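Long-range contacts in integral membrane indolylacetylinositol arabinosyltransferase EmbC (Mycolicibacterium smegmatis, PDB 7BVE), which probably transfers arabinose units to build the arabinan of the mycobacterial cell wall, working as an integral membrane glycosyltransferase: residues P258-V263 and A340-I345; R361-T366 and L586-A591; T366-F371 and A692-V697. All blocks are in the same frame, centred on the assembly; numbering follows the deposited sequence.

Helix 258-272 is the first of the helices involved, and interaction 1 closes the first loop by pairing it with helix 332-349 after 76 residues, just over half of them helical. The next helix, 361-378, then opens two much longer connections. Through residues 361-366 it meets helix 582-592 in interaction 2; one turn on, it meets helix 688-710 in interaction 3. These two share Thr366 and cross along the chain, while interaction 1 is complete before either begins. Helix 361-378 serves interactions 2 and 3 and is also touched by Trp342 of interaction 1, which packs on Ala364 and Ala368, so all three contacts merge into one buried block of the transmembrane region.

Interaction 1: residues P258-V263 and A340-I345; sequences PLDGLV and ACWWVI
In the transmembrane bundle of this GT-C-type enzyme, helices 258-272 and 332-349 run nearly antiparallel (157°) and are joined by the indole of Trp342 and the carboxylate of Asp260. Their axes come no closer than 11.4 Å here, which the large indole spans. Trp342 sets its CG anti to the backbone N (chi1 169°), which sends the ring across to the other helix. There its NE1 donates to OD1 of Asp260 at 2.9 Å, with an N-H...O angle of 150°. The N-H comes to OD1 from the anti side, tilted out of the carboxylate plane, with the carboxylate turned steeply against the ring. Val263 lays CG1 over a face of the same indole, 4.1 Å from the centroid of the five-membered ring, a CH-pi contact. Leu259 CD2 touches CZ2 of Trp342, 4.3 Å away. Trp343 packs obliquely beside the acid, its CZ2 4.2 Å from CB of Asp260, and makes a cation-pi contact with Arg347. That arginine also forms a salt bridge to Asp260 OD2, which is hydrogen-bonded to Thr257 OG1 as well. A buried carboxylate held thus at both oxygens is probably ionised, its rotation restrained by Trp342, Arg347 and, just ahead of its own helix, Thr257.

Interaction 2: residues R361-T366 and L586-A591; sequences RAAAWT and LGALAA
Ala363, Thr366, Gly587, Ala588 and Ala591 form a small-residue helix-helix packing between helices 361-378 and 582-592. The second helix contributes Gly587 and Ala591, spaced four apart as in a GxxxA motif. The helices run roughly antiparallel, at 144°, and their axes come within 7.9 Å, close enough for backbones to share the interface with methyl groups. Ala363 and Ala588 bring their CA atoms to 4.5 Å.

The methyl of Ala591 points toward the other helix and packs between Ala363 and Thr366. Its CB lies 3.6 Å from CG2 of Thr366 and 3.7 Å from CA of Ala363. The methyl of Ala363 in turn lies against those of Ala591 and Ala588, its CB 4.1 Å from CB of Ala591. Beside this, Thr366 directs CG2 rather than its hydroxyl at Gly587: with OG1 anti to the backbone N (chi1 -174°), the methyl takes the place between N and the carbonyl carbon and meets the Gly587 O at 3.3 Å. That oxygen already accepts the helical bond from Ala591 N, and the contact is one of packing. Gly587, having no side chain, leaves its backbone bare at this point.

Farther out, the opposite flank of helix 582-592 is held by leucines: Leu586 and Leu589 lean on helices 517-539 and 548-564. Ala588 also packs on Ile350 and Leu353 of the loop before helix 361-378, and Thr366 extends the layer to Leu689 and Ala690 of helix 688-710. Near Ala362 the last touch is between main chain and methyl, the Ala362 O lying 4.2 Å from CB of Ala591.

Interaction 3: residues T366-F371 and A692-V697; sequences TAAGLF and ATWALV
The indole of Trp694 has Gly369 over one face: the glycine CA stands 4.2 Å from the centroid of the five-membered ring, 28° off its normal, in a CH-pi contact displaced toward the rim. Ala368 approaches the benzo part obliquely, CB to CZ2 3.9 Å. NE1 donates to the backbone O of Trp365, a carbonyl one helical turn before Gly369, and this bond helps to set how the ring lies against helix 361-378. Leu262 of helix 258-272 touches the indole too.

Next to the ring, Thr693 comes in against the same glycine, its OG1 3.9 Å from Gly369 CA, and the two CA atoms are only 5.2 Å apart. The hydroxyl of Thr693 sits between its backbone N and carbonyl carbon (chi1 50°), where it bonds to O of Leu689 in its own helix; its methyl CG2 is thereby left for Leu370, meeting CG at 4.2 Å. A turn later Val697 carries CG2 to 4.1 Å from the Gly369 O. Trp694 NE1 and Thr693 OG1 are thus each hydrogen-bonded to a main-chain carbonyl.

With axes 8.5 Å apart, helices 361-378 and 688-710 cross at 41°, running in the same general direction, and meet closely over a glycine, a form of packing familiar in membrane helix bundles; helix 361-378 belongs to the GT-C-clan region.

Interaction 1: residues P258-V263 and A340-I345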
loop_
_atom_site.group_PDB
_atom_site.type_symbol
_atom_site.label_atom_id
_atom_site.label_comp_id
_atom_site.label_asym_id
_atom_site.label_seq_id
_atom_site.Cartn_x
_atom_site.Cartn_y
_atom_site.Cartn_z
ATOM N N PRO A 258 -33.822 10.333 -28.655
ATOM C CA PRO A 258 -33.426 8.940 -28.366
ATOM C C PRO A 258 -32.318 8.771 -27.336
ATOM O O PRO A 258 -32.349 7.801 -26.568
ATOM C CB PRO A 258 -33.001 8.426 -29.743
ATOM C CG PRO A 258 -33.859 9.157 -30.663
ATOM C CD PRO A 258 -34.017 10.524 -30.104
ATOM N N LEU A 259 -31.345 9.678 -27.287
ATOM C CA LEU A 259 -30.259 9.546 -26.322
ATOM C C LEU A 259 -30.745 9.795 -24.900
ATOM O O LEU A 259 -30.269 9.159 -23.950
ATOM C CB LEU A 259 -29.133 10.508 -26.692
ATOM C CG LEU A 259 -27.869 10.492 -25.847
ATOM C CD1 LEU A 259 -27.223 9.129 -25.904
ATOM C CD2 LEU A 259 -26.937 11.535 -26.354
ATOM N N ASP A 260 -31.722 10.689 -24.742
ATOM C CA ASP A 260 -32.312 10.935 -23.433
ATOM C C ASP A 260 -33.099 9.731 -22.955
ATOM O O ASP A 260 -33.049 9.379 -21.771
ATOM C CB ASP A 260 -33.214 12.161 -23.497
ATOM C CG ASP A 260 -32.447 13.428 -23.776
ATOM O OD1 ASP A 260 -31.259 13.502 -23.410
ATOM O OD2 ASP A 260 -33.030 14.352 -24.373
ATOM N N GLY A 261 -33.807 9.069 -23.870
ATOM C CA GLY A 261 -34.523 7.856 -23.519
ATOM C C GLY A 261 -33.599 6.715 -23.156
ATOM O O GLY A 261 -33.889 5.940 -22.244
ATOM N N LEU A 262 -32.453 6.623 -23.828
ATOM C CA LEU A 262 -31.484 5.585 -23.492
ATOM C C LEU A 262 -30.866 5.811 -22.117
ATOM O O LEU A 262 -30.770 4.874 -21.316
ATOM C CB LEU A 262 -30.399 5.516 -24.558
ATOM C CG LEU A 262 -29.373 4.409 -24.377
ATOM C CD1 LEU A 262 -30.045 3.064 -24.430
ATOM C CD2 LEU A 262 -28.354 4.515 -25.462
ATOM N N VAL A 263 -30.463 7.051 -21.816
ATOM C CA VAL A 263 -29.864 7.351 -20.512
ATOM C C VAL A 263 -30.882 7.160 -19.389
ATOM O O VAL A 263 -30.557 6.607 -18.326
ATOM C CB VAL A 263 -29.266 8.771 -20.523
ATOM C CG1 VAL A 263 -28.779 9.173 -19.162
ATOM C CG2 VAL A 263 -28.110 8.835 -21.481
ATOM N N ALA A 340 -32.087 14.865 -13.180
ATOM C CA ALA A 340 -31.911 16.312 -13.262
ATOM C C ALA A 340 -30.491 16.682 -13.653
ATOM O O ALA A 340 -30.281 17.652 -14.384
ATOM C CB ALA A 340 -32.278 16.964 -11.936
ATOM N N CYS A 341 -29.511 15.885 -13.231
ATOM C CA CYS A 341 -28.120 16.158 -13.562
ATOM C C CYS A 341 -27.857 15.979 -15.053
ATOM O O CYS A 341 -27.206 16.822 -15.679
ATOM C CB CYS A 341 -27.225 15.250 -12.719
ATOM S SG CYS A 341 -25.474 15.538 -12.812
ATOM N N TRP A 342 -28.414 14.927 -15.661
ATOM C CA TRP A 342 -28.226 14.768 -17.107
ATOM C C TRP A 342 -29.013 15.791 -17.923
ATOM O O TRP A 342 -28.553 16.230 -18.981
ATOM C CB TRP A 342 -28.586 13.355 -17.546
ATOM C CG TRP A 342 -28.672 13.203 -19.041
ATOM C CD1 TRP A 342 -29.811 13.002 -19.756
ATOM C CD2 TRP A 342 -27.612 13.316 -20.004
ATOM N NE1 TRP A 342 -29.524 12.951 -21.094
ATOM C CE2 TRP A 342 -28.183 13.135 -21.275
ATOM C CE3 TRP A 342 -26.233 13.525 -19.916
ATOM C CZ2 TRP A 342 -27.433 13.173 -22.440
ATOM C CZ3 TRP A 342 -25.496 13.568 -21.074
ATOM C CH2 TRP A 342 -26.091 13.369 -22.319
ATOM N N TRP A 343 -30.191 16.198 -17.457
ATOM C CA TRP A 343 -30.941 17.197 -18.216
ATOM C C TRP A 343 -30.303 18.585 -18.095
ATOM O O TRP A 343 -30.331 19.373 -19.051
ATOM C CB TRP A 343 -32.410 17.144 -17.782
ATOM C CG TRP A 343 -33.113 15.937 -18.418
ATOM C CD1 TRP A 343 -32.937 14.603 -18.109
ATOM C CD2 TRP A 343 -34.135 15.967 -19.412
ATOM N NE1 TRP A 343 -33.732 13.815 -18.884
ATOM C CE2 TRP A 343 -34.488 14.619 -19.690
ATOM C CE3 TRP A 343 -34.776 16.998 -20.114
ATOM C CZ2 TRP A 343 -35.446 14.285 -20.614
ATOM C CZ3 TRP A 343 -35.727 16.651 -21.020
ATOM C CH2 TRP A 343 -36.054 15.306 -21.263
ATOM N N VAL A 344 -29.633 18.861 -16.972
ATOM C CA VAL A 344 -28.836 20.080 -16.841
ATOM C C VAL A 344 -27.597 20.024 -17.732
ATOM O O VAL A 344 -27.239 21.020 -18.364
ATOM C CB VAL A 344 -28.484 20.328 -15.357
ATOM C CG1 VAL A 344 -27.398 21.351 -15.190
ATOM C CG2 VAL A 344 -29.692 20.838 -14.621
ATOM N N ILE A 345 -26.946 18.858 -17.833
ATOM C CA ILE A 345 -25.769 18.732 -18.704
ATOM C C ILE A 345 -26.145 18.913 -20.172
ATOM O O ILE A 345 -25.512 19.681 -20.901
ATOM C CB ILE A 345 -25.058 17.385 -18.477
ATOM C CG1 ILE A 345 -24.303 17.371 -17.156
ATOM C CG2 ILE A 345 -24.107 17.055 -19.606
ATOM C CD1 ILE A 345 -23.746 16.027 -16.816
#

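Interaction 2: residues R361-T366 and L586-A591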
loop_
_atom_site.group_PDB
_atom_site.type_symbol
_atom_site.label_atom_id
_atom_site.label_comp_id
_atom_site.label_asym_id
_atom_site.label_seq_id
_atom_site.Cartn_x
_atom_site.Cartn_y
_atom_site.Cartn_z
ATOM N N ARG A 361 -22.654 15.075 -32.755
ATOM C CA ARG A 361 -23.338 14.014 -32.029
ATOM C C ARG A 361 -22.397 13.169 -31.191
ATOM O O ARG A 361 -22.819 12.627 -30.161
ATOM C CB ARG A 361 -24.111 13.123 -33.000
ATOM C CG ARG A 361 -25.200 13.861 -33.754
ATOM C CD ARG A 361 -26.247 14.410 -32.796
ATOM N NE ARG A 361 -26.953 13.343 -32.098
ATOM C CZ ARG A 361 -27.581 13.487 -30.935
ATOM N NH1 ARG A 361 -27.582 14.657 -30.317
ATOM N NH2 ARG A 361 -28.197 12.450 -30.383
ATOM N N ALA A 362 -21.129 13.066 -31.591
ATOM C CA ALA A 362 -20.163 12.291 -30.827
ATOM C C ALA A 362 -19.891 12.907 -29.469
ATOM O O ALA A 362 -19.630 12.180 -28.506
ATOM C CB ALA A 362 -18.864 12.158 -31.608
ATOM N N ALA A 363 -19.982 14.236 -29.368
ATOM C CA ALA A 363 -19.863 14.917 -28.083
ATOM C C ALA A 363 -21.000 14.542 -27.148
ATOM O O ALA A 363 -20.771 14.295 -25.960
ATOM C CB ALA A 363 -19.820 16.426 -28.296
ATOM N N ALA A 364 -22.220 14.445 -27.676
ATOM C CA ALA A 364 -23.369 14.060 -26.865
ATOM C C ALA A 364 -23.267 12.614 -26.399
ATOM O O ALA A 364 -23.551 12.306 -25.235
ATOM C CB ALA A 364 -24.652 14.275 -27.657
ATOM N N TRP A 365 -22.833 11.715 -27.284
ATOM C CA TRP A 365 -22.736 10.310 -26.899
ATOM C C TRP A 365 -21.610 10.064 -25.898
ATOM O O TRP A 365 -21.789 9.297 -24.947
ATOM C CB TRP A 365 -22.595 9.435 -28.141
ATOM C CG TRP A 365 -23.906 9.263 -28.845
ATOM C CD1 TRP A 365 -24.424 10.065 -29.803
ATOM C CD2 TRP A 365 -24.858 8.215 -28.647
ATOM N NE1 TRP A 365 -25.645 9.605 -30.205
ATOM C CE2 TRP A 365 -25.933 8.464 -29.511
ATOM C CE3 TRP A 365 -24.909 7.093 -27.819
ATOM C CZ2 TRP A 365 -27.041 7.636 -29.574
ATOM C CZ3 TRP A 365 -26.011 6.278 -27.877
ATOM C CH2 TRP A 365 -27.058 6.547 -28.753
ATOM N N THR A 366 -20.472 10.748 -26.028
ATOM C CA THR A 366 -19.441 10.513 -25.025
ATOM C C THR A 366 -19.696 11.279 -23.729
ATOM O O THR A 366 -19.222 10.849 -22.670
ATOM C CB THR A 366 -18.054 10.835 -25.567
ATOM O OG1 THR A 366 -17.074 10.454 -24.600
ATOM C CG2 THR A 366 -17.906 12.255 -25.791
ATOM N N LEU A 586 -16.319 17.500 -19.501
ATOM C CA LEU A 586 -15.035 17.103 -20.072
ATOM C C LEU A 586 -15.187 16.085 -21.193
ATOM O O LEU A 586 -14.322 16.016 -22.065
ATOM C CB LEU A 586 -14.106 16.550 -19.003
ATOM C CG LEU A 586 -13.491 17.581 -18.076
ATOM C CD1 LEU A 586 -12.657 16.876 -17.058
ATOM C CD2 LEU A 586 -12.649 18.537 -18.875
ATOM N N GLY A 587 -16.269 15.309 -21.207
ATOM C CA GLY A 587 -16.516 14.434 -22.338
ATOM C C GLY A 587 -16.832 15.202 -23.602
ATOM O O GLY A 587 -16.323 14.874 -24.676
ATOM N N ALA A 588 -17.641 16.258 -23.487
ATOM C CA ALA A 588 -17.922 17.104 -24.645
ATOM C C ALA A 588 -16.668 17.821 -25.137
ATOM O O ALA A 588 -16.409 17.874 -26.350
ATOM C CB ALA A 588 -19.014 18.111 -24.304
ATOM N N LEU A 589 -15.856 18.346 -24.211
ATOM C CA LEU A 589 -14.625 19.024 -24.621
ATOM C C LEU A 589 -13.618 18.062 -25.243
ATOM O O LEU A 589 -12.993 18.386 -26.257
ATOM C CB LEU A 589 -13.987 19.747 -23.443
ATOM C CG LEU A 589 -14.673 21.009 -22.959
ATOM C CD1 LEU A 589 -13.952 21.509 -21.740
ATOM C CD2 LEU A 589 -14.651 22.037 -24.058
ATOM N N ALA A 590 -13.453 16.874 -24.665
ATOM C CA ALA A 590 -12.505 15.918 -25.209
ATOM C C ALA A 590 -13.023 15.210 -26.449
ATOM O O ALA A 590 -12.255 14.503 -27.098
ATOM C CB ALA A 590 -12.137 14.887 -24.150
ATOM N N ALA A 591 -14.303 15.346 -26.781
ATOM C CA ALA A 591 -14.735 14.873 -28.087
ATOM C C ALA A 591 -14.535 15.923 -29.158
ATOM O O ALA A 591 -14.240 15.583 -30.305
ATOM C CB ALA A 591 -16.192 14.477 -28.061
#

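Interaction 3: residues T366-F371 and A692-V697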
loop_
_atom_site.group_PDB
_atom_site.type_symbol
_atom_site.label_atom_id
_atom_site.label_comp_id
_atom_site.label_asym_id
_atom_site.label_seq_id
_atom_site.Cartn_x
_atom_site.Cartn_y
_atom_site.Cartn_z
ATOM N N THR A 366 -20.472 10.748 -26.028
ATOM C CA THR A 366 -19.441 10.513 -25.025
ATOM C C THR A 366 -19.696 11.279 -23.729
ATOM O O THR A 366 -19.222 10.849 -22.670
ATOM C CB THR A 366 -18.054 10.835 -25.567
ATOM O OG1 THR A 366 -17.074 10.454 -24.600
ATOM C CG2 THR A 366 -17.906 12.255 -25.791
ATOM N N ALA A 367 -20.479 12.361 -23.764
ATOM C CA ALA A 367 -20.872 13.011 -22.526
ATOM C C ALA A 367 -21.837 12.138 -21.739
ATOM O O ALA A 367 -21.689 11.986 -20.519
ATOM C CB ALA A 367 -21.501 14.365 -22.829
ATOM N N ALA A 368 -22.805 11.524 -22.430
ATOM C CA ALA A 368 -23.683 10.547 -21.805
ATOM C C ALA A 368 -22.919 9.349 -21.271
ATOM O O ALA A 368 -23.235 8.833 -20.191
ATOM C CB ALA A 368 -24.746 10.100 -22.806
ATOM N N GLY A 369 -21.877 8.926 -21.979
ATOM C CA GLY A 369 -21.093 7.774 -21.534
ATOM C C GLY A 369 -20.259 8.034 -20.294
ATOM O O GLY A 369 -20.227 7.205 -19.389
ATOM N N LEU A 370 -19.554 9.169 -20.238
ATOM C CA LEU A 370 -18.789 9.476 -19.027
ATOM C C LEU A 370 -19.694 9.814 -17.848
ATOM O O LEU A 370 -19.344 9.517 -16.697
ATOM C CB LEU A 370 -17.795 10.603 -19.274
ATOM C CG LEU A 370 -16.396 10.257 -19.758
ATOM C CD1 LEU A 370 -15.669 11.503 -20.126
ATOM C CD2 LEU A 370 -15.677 9.613 -18.602
ATOM N N PHE A 371 -20.871 10.394 -18.110
ATOM C CA PHE A 371 -21.846 10.593 -17.043
ATOM C C PHE A 371 -22.301 9.267 -16.450
ATOM O O PHE A 371 -22.314 9.108 -15.229
ATOM C CB PHE A 371 -23.038 11.394 -17.546
ATOM C CG PHE A 371 -24.135 11.496 -16.546
ATOM C CD1 PHE A 371 -23.981 12.259 -15.414
ATOM C CD2 PHE A 371 -25.316 10.806 -16.730
ATOM C CE1 PHE A 371 -24.975 12.333 -14.483
ATOM C CE2 PHE A 371 -26.310 10.876 -15.801
ATOM C CZ PHE A 371 -26.140 11.646 -14.679
ATOM N N ALA A 692 -15.487 3.273 -25.869
ATOM C CA ALA A 692 -14.928 2.683 -24.653
ATOM C C ALA A 692 -15.864 2.848 -23.460
ATOM O O ALA A 692 -16.102 1.894 -22.702
ATOM C CB ALA A 692 -13.568 3.300 -24.356
ATOM N N THR A 693 -16.438 4.045 -23.299
ATOM C CA THR A 693 -17.321 4.302 -22.172
ATOM C C THR A 693 -18.634 3.541 -22.292
ATOM O O THR A 693 -19.113 2.983 -21.299
ATOM C CB THR A 693 -17.560 5.801 -22.033
ATOM O OG1 THR A 693 -17.936 6.348 -23.295
ATOM C CG2 THR A 693 -16.321 6.492 -21.521
ATOM N N TRP A 694 -19.221 3.462 -23.492
ATOM C CA TRP A 694 -20.448 2.685 -23.603
ATOM C C TRP A 694 -20.199 1.186 -23.514
ATOM O O TRP A 694 -21.071 0.456 -23.026
ATOM C CB TRP A 694 -21.193 3.040 -24.883
ATOM C CG TRP A 694 -21.953 4.297 -24.745
ATOM C CD1 TRP A 694 -21.566 5.534 -25.128
ATOM C CD2 TRP A 694 -23.245 4.446 -24.158
ATOM N NE1 TRP A 694 -22.531 6.452 -24.819
ATOM C CE2 TRP A 694 -23.574 5.805 -24.221
ATOM C CE3 TRP A 694 -24.161 3.556 -23.581
ATOM C CZ2 TRP A 694 -24.783 6.302 -23.744
ATOM C CZ3 TRP A 694 -25.347 4.046 -23.102
ATOM C CH2 TRP A 694 -25.650 5.405 -23.179
ATOM N N ALA A 695 -19.011 0.715 -23.901
ATOM C CA ALA A 695 -18.684 -0.693 -23.717
ATOM C C ALA A 695 -18.582 -1.049 -22.241
ATOM O O ALA A 695 -19.109 -2.080 -21.802
ATOM C CB ALA A 695 -17.383 -1.024 -24.437
ATOM N N LEU A 696 -17.952 -0.184 -21.443
ATOM C CA LEU A 696 -17.869 -0.469 -20.011
ATOM C C LEU A 696 -19.220 -0.327 -19.311
ATOM O O LEU A 696 -19.516 -1.084 -18.378
ATOM C CB LEU A 696 -16.819 0.409 -19.346
ATOM C CG LEU A 696 -15.454 -0.242 -19.111
ATOM C CD1 LEU A 696 -15.585 -1.345 -18.085
ATOM C CD2 LEU A 696 -14.828 -0.771 -20.384
ATOM N N VAL A 697 -20.066 0.610 -19.756
ATOM C CA VAL A 697 -21.391 0.761 -19.148
ATOM C C VAL A 697 -22.249 -0.476 -19.407
ATOM O O VAL A 697 -22.906 -1.001 -18.492
ATOM C CB VAL A 697 -22.071 2.050 -19.647
ATOM C CG1 VAL A 697 -23.519 2.084 -19.266
ATOM C CG2 VAL A 697 -21.411 3.254 -19.036
#